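Local coordinates for SusD superfamily protein (Parabacteroides distasonis, PDB 3OTN) that probably binds carbohydrate at the outer membrane as a nutrient-binding protein of the SusD family, at residues A91-F103 with N112-L124. Residues are numbered along the deposited sequence; the frame is centred on the assembly and turned at random. Where two conformers were deposited one is given.
Sequences ANCNLALQKLGEF and NGYMAEVKFMRAL. With ACT (acetate ion), chain F; EDO (1,2-ethanediol), chain R.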
# COMPACT_ATOMS: atom_id res chain seq x y z
N ALA A 91 -4.09 19.73 0.23
CA ALA A 91 -4.82 21.04 0.15
C ALA A 91 -6.18 20.93 0.83
O ALA A 91 -6.58 21.84 1.55
CB ALA A 91 -4.98 21.56 -1.31
N ASN A 92 -6.87 19.80 0.61
CA ASN A 92 -8.13 19.55 1.32
C ASN A 92 -7.93 19.53 2.82
O ASN A 92 -8.71 20.13 3.54
CB ASN A 92 -8.83 18.22 0.89
CG ASN A 92 -9.43 18.28 -0.51
OD1 ASN A 92 -9.93 19.32 -0.94
ND2 ASN A 92 -9.39 17.17 -1.22
N CYS A 93 -6.89 18.85 3.27
CA CYS A 93 -6.59 18.77 4.69
C CYS A 93 -6.25 20.11 5.31
O CYS A 93 -6.69 20.40 6.45
CB CYS A 93 -5.45 17.80 4.99
SG CYS A 93 -5.72 16.06 4.55
N ASN A 94 -5.41 20.91 4.63
CA ASN A 94 -5.01 22.21 5.17
C ASN A 94 -6.19 23.12 5.35
O ASN A 94 -6.32 23.79 6.37
CB ASN A 94 -3.92 22.87 4.31
CG ASN A 94 -2.59 22.10 4.35
OD1 ASN A 94 -2.33 21.38 5.29
ND2 ASN A 94 -1.76 22.24 3.29
N LEU A 95 -7.09 23.12 4.38
CA LEU A 95 -8.29 23.96 4.44
C LEU A 95 -9.27 23.45 5.51
O LEU A 95 -9.86 24.24 6.27
CB LEU A 95 -8.94 24.01 3.04
CG LEU A 95 -10.15 24.90 2.78
CD1 LEU A 95 -9.95 26.30 3.36
CD2 LEU A 95 -10.45 24.95 1.27
N ALA A 96 -9.45 22.13 5.55
CA ALA A 96 -10.26 21.47 6.57
C ALA A 96 -9.79 21.82 8.00
O ALA A 96 -10.62 22.18 8.86
CB ALA A 96 -10.23 19.91 6.35
N LEU A 97 -8.48 21.75 8.24
CA LEU A 97 -7.94 22.08 9.56
C LEU A 97 -8.11 23.55 9.90
O LEU A 97 -8.38 23.89 11.06
CB LEU A 97 -6.48 21.64 9.70
CG LEU A 97 -6.22 20.12 9.77
CD1 LEU A 97 -4.73 19.75 9.57
CD2 LEU A 97 -6.81 19.55 11.03
N GLN A 98 -7.97 24.44 8.92
CA GLN A 98 -8.17 25.88 9.16
C GLN A 98 -9.62 26.14 9.54
O GLN A 98 -9.89 26.77 10.55
CB GLN A 98 -7.82 26.72 7.95
CG GLN A 98 -7.96 28.23 8.18
CD GLN A 98 -7.99 29.05 6.91
OE1 GLN A 98 -8.90 28.91 6.08
NE2 GLN A 98 -7.03 29.95 6.77
N LYS A 99 -10.55 25.57 8.77
CA LYS A 99 -11.98 25.80 9.04
C LYS A 99 -12.47 25.10 10.33
O LYS A 99 -13.23 25.70 11.11
CB LYS A 99 -12.85 25.47 7.83
CG LYS A 99 -12.57 26.33 6.55
CD LYS A 99 -12.92 27.80 6.80
CE LYS A 99 -12.96 28.66 5.52
NZ LYS A 99 -12.64 30.07 5.90
N LEU A 100 -12.02 23.88 10.58
CA LEU A 100 -12.37 23.17 11.83
C LEU A 100 -11.98 23.95 13.10
O LEU A 100 -12.70 23.89 14.11
CB LEU A 100 -11.82 21.75 11.87
CG LEU A 100 -12.57 20.79 10.92
CD1 LEU A 100 -11.75 19.50 10.68
CD2 LEU A 100 -13.98 20.45 11.44
N GLY A 101 -10.85 24.66 13.04
CA GLY A 101 -10.38 25.49 14.15
C GLY A 101 -11.21 26.73 14.41
O GLY A 101 -11.06 27.34 15.46
N GLU A 102 -12.07 27.11 13.47
CA GLU A 102 -12.94 28.28 13.60
C GLU A 102 -14.33 27.95 14.14
O GLU A 102 -15.13 28.86 14.33
CB GLU A 102 -13.10 28.95 12.23
CG GLU A 102 -11.78 29.45 11.64
CD GLU A 102 -11.92 29.96 10.21
OE1 GLU A 102 -13.01 29.78 9.62
OE2 GLU A 102 -10.94 30.54 9.67
N PHE A 103 -14.63 26.66 14.37
CA PHE A 103 -15.89 26.26 15.03
C PHE A 103 -15.79 26.57 16.52
O PHE A 103 -14.88 26.06 17.19
CB PHE A 103 -16.14 24.75 14.85
CG PHE A 103 -16.70 24.40 13.51
CD1 PHE A 103 -15.88 24.31 12.42
CD2 PHE A 103 -18.06 24.18 13.34
CE1 PHE A 103 -16.39 23.98 11.17
CE2 PHE A 103 -18.57 23.88 12.08
CZ PHE A 103 -17.73 23.78 11.00
N ASN A 112 -12.47 17.82 18.06
CA ASN A 112 -11.15 17.21 18.30
C ASN A 112 -10.95 15.90 17.50
O ASN A 112 -9.90 15.69 16.88
CB ASN A 112 -10.98 16.95 19.81
CG ASN A 112 -9.64 16.29 20.17
OD1 ASN A 112 -9.47 15.07 20.04
ND2 ASN A 112 -8.71 17.09 20.68
N GLY A 113 -11.97 15.05 17.50
CA GLY A 113 -11.94 13.80 16.71
C GLY A 113 -11.80 14.04 15.24
O GLY A 113 -10.95 13.43 14.57
N TYR A 114 -12.60 14.98 14.75
CA TYR A 114 -12.59 15.33 13.36
C TYR A 114 -11.22 15.84 12.92
O TYR A 114 -10.73 15.45 11.87
CB TYR A 114 -13.66 16.37 13.07
CG TYR A 114 -15.10 15.89 13.06
CD1 TYR A 114 -15.44 14.53 12.89
CD2 TYR A 114 -16.15 16.81 13.15
CE1 TYR A 114 -16.78 14.12 12.87
CE2 TYR A 114 -17.50 16.40 13.13
CZ TYR A 114 -17.79 15.06 12.96
OH TYR A 114 -19.10 14.66 12.92
N MSE A 115 -10.60 16.70 13.73
CA MSE A 115 -9.31 17.26 13.38
C MSE A 115 -8.24 16.16 13.43
O MSE A 115 -7.32 16.17 12.60
CB MSE A 115 -8.97 18.47 14.27
CG MSE A 115 -9.87 19.69 14.01
SE MSE A 115 -9.52 21.24 15.20
CE MSE A 115 -9.68 20.32 16.89
N ALA A 116 -8.39 15.19 14.34
CA ALA A 116 -7.50 14.02 14.38
C ALA A 116 -7.58 13.21 13.07
O ALA A 116 -6.57 12.68 12.59
CB ALA A 116 -7.82 13.12 15.61
N GLU A 117 -8.77 13.08 12.50
CA GLU A 117 -8.93 12.32 11.25
C GLU A 117 -8.14 13.03 10.12
O GLU A 117 -7.49 12.39 9.30
CB GLU A 117 -10.41 12.18 10.87
CG GLU A 117 -11.27 11.39 11.87
CD GLU A 117 -12.74 11.31 11.47
OE1 GLU A 117 -13.06 11.10 10.29
OE2 GLU A 117 -13.59 11.45 12.37
N VAL A 118 -8.26 14.34 10.08
CA VAL A 118 -7.64 15.18 9.06
C VAL A 118 -6.14 15.20 9.25
O VAL A 118 -5.41 15.11 8.26
CB VAL A 118 -8.28 16.61 9.03
CG1 VAL A 118 -7.58 17.54 7.95
CG2 VAL A 118 -9.80 16.48 8.78
N LYS A 119 -5.67 15.27 10.49
CA LYS A 119 -4.22 15.25 10.69
C LYS A 119 -3.65 13.89 10.31
O LYS A 119 -2.57 13.83 9.72
CB LYS A 119 -3.83 15.61 12.12
CG LYS A 119 -4.00 17.07 12.45
CD LYS A 119 -3.82 17.27 13.95
CE LYS A 119 -4.13 18.71 14.38
NZ LYS A 119 -3.81 18.88 15.83
N PHE A 120 -4.36 12.81 10.65
CA PHE A 120 -3.97 11.47 10.18
C PHE A 120 -3.81 11.48 8.67
O PHE A 120 -2.81 10.99 8.15
CB PHE A 120 -4.98 10.39 10.61
CG PHE A 120 -4.84 9.09 9.85
CD1 PHE A 120 -4.00 8.06 10.31
CD2 PHE A 120 -5.55 8.88 8.68
CE1 PHE A 120 -3.88 6.86 9.61
CE2 PHE A 120 -5.40 7.69 7.95
CZ PHE A 120 -4.58 6.67 8.44
N MSE A 121 -4.79 12.08 7.95
CA MSE A 121 -4.79 12.00 6.50
C MSE A 121 -3.63 12.79 5.88
O MSE A 121 -3.05 12.37 4.87
CB MSE A 121 -6.13 12.51 5.91
CG MSE A 121 -6.58 11.71 4.70
SE MSE A 121 -7.13 9.93 5.13
CE MSE A 121 -8.81 10.49 5.86
N ARG A 122 -3.34 13.94 6.45
CA ARG A 122 -2.27 14.76 5.96
C ARG A 122 -0.96 14.00 6.11
O ARG A 122 -0.16 13.96 5.18
CB ARG A 122 -2.24 16.12 6.67
CG ARG A 122 -1.11 16.96 6.17
CD ARG A 122 -1.21 18.38 6.57
NE ARG A 122 -1.02 18.58 7.99
CZ ARG A 122 -1.24 19.73 8.61
NH1 ARG A 122 -1.64 20.81 7.93
NH2 ARG A 122 -1.07 19.80 9.93
N ALA A 123 -0.75 13.40 7.28
CA ALA A 123 0.40 12.56 7.51
C ALA A 123 0.49 11.42 6.50
O ALA A 123 1.58 11.11 6.04
CB ALA A 123 0.43 12.00 8.95
N LEU A 124 -0.64 10.80 6.21
CA LEU A 124 -0.72 9.68 5.27
C LEU A 124 -0.28 10.09 3.84
O LEU A 124 0.57 9.44 3.22
CB LEU A 124 -2.14 9.07 5.25
CG LEU A 124 -2.38 7.82 4.37
CD1 LEU A 124 -1.57 6.62 4.86
CD2 LEU A 124 -3.84 7.51 4.21
C ACT F . -6.24 17.47 17.42
O ACT F . -5.09 16.96 17.57
OXT ACT F . -7.17 16.63 17.43
CH3 ACT F . -6.48 18.95 17.23
C1 EDO R . -3.81 24.18 8.36
O1 EDO R . -4.19 25.45 7.84
C2 EDO R . -2.72 24.38 9.41
O2 EDO R . -1.88 23.22 9.48
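Leu97 and Val118 lock into each other reciprocally, each side chain a knob in a hole of the other helix, and so tightly that Leu97 CG lies 3.4 Å from Val118 CG1. Val118 drops among Cys93, Ala96, Leu97 and Leu100; with CG1 anti to the backbone N (chi1 178°), that methyl reaches the turn of Cys93 and Ala96, while CG2 faces Leu100 CD1. A short, branched valine suits a place where the CA atoms of Cys93 and Val118 are 5.8 Å apart, and the small Cys93 and Ala96 permit this approach. Leu97, longer, settles among Met115, Val118, Lys119 and Arg122. Toward one end of the interface, Leu100 CB packs at 3.6 Å against CG of Met115, a selenomethionine, the two chains lying alongside each other and pointing opposite ways; at the end away from Leu100, Cys93 SG rests on Met121 CB at 3.8 Å.

Along one flank, Arg122 covers the apolar seam. Its chain bends at chi3 (68°), turning the guanidinium so that Leu97 CD1 lies over one face, 3.6 Å from Arg122 CZ, while the edge serves polar partners. Arg122 NH1 donates to Asn94 OD1 at 2.8 Å, the acceptor nearly in the guanidinium plane, and also to a 1,2-ethanediol, probably from the crystallisation liquor; NE forms a salt bridge with Asp167. A leucine in place of Arg122 would probably leave Asn94 OD1 without this donor and Asp167 without this salt-bridge partner.

The segments belong to helices 79-100 and 108-133, an antiparallel helical hairpin consistent with the TPR-like helical part of SusD proteins, their axes 9.3 Å apart here. Helix 156-172, which carries Asp167, flanks helix 108-133 and supplies Glu170 to Lys119; helix 187-202 packs against Phe120 and Leu124, and helix 15-25 meets Tyr114.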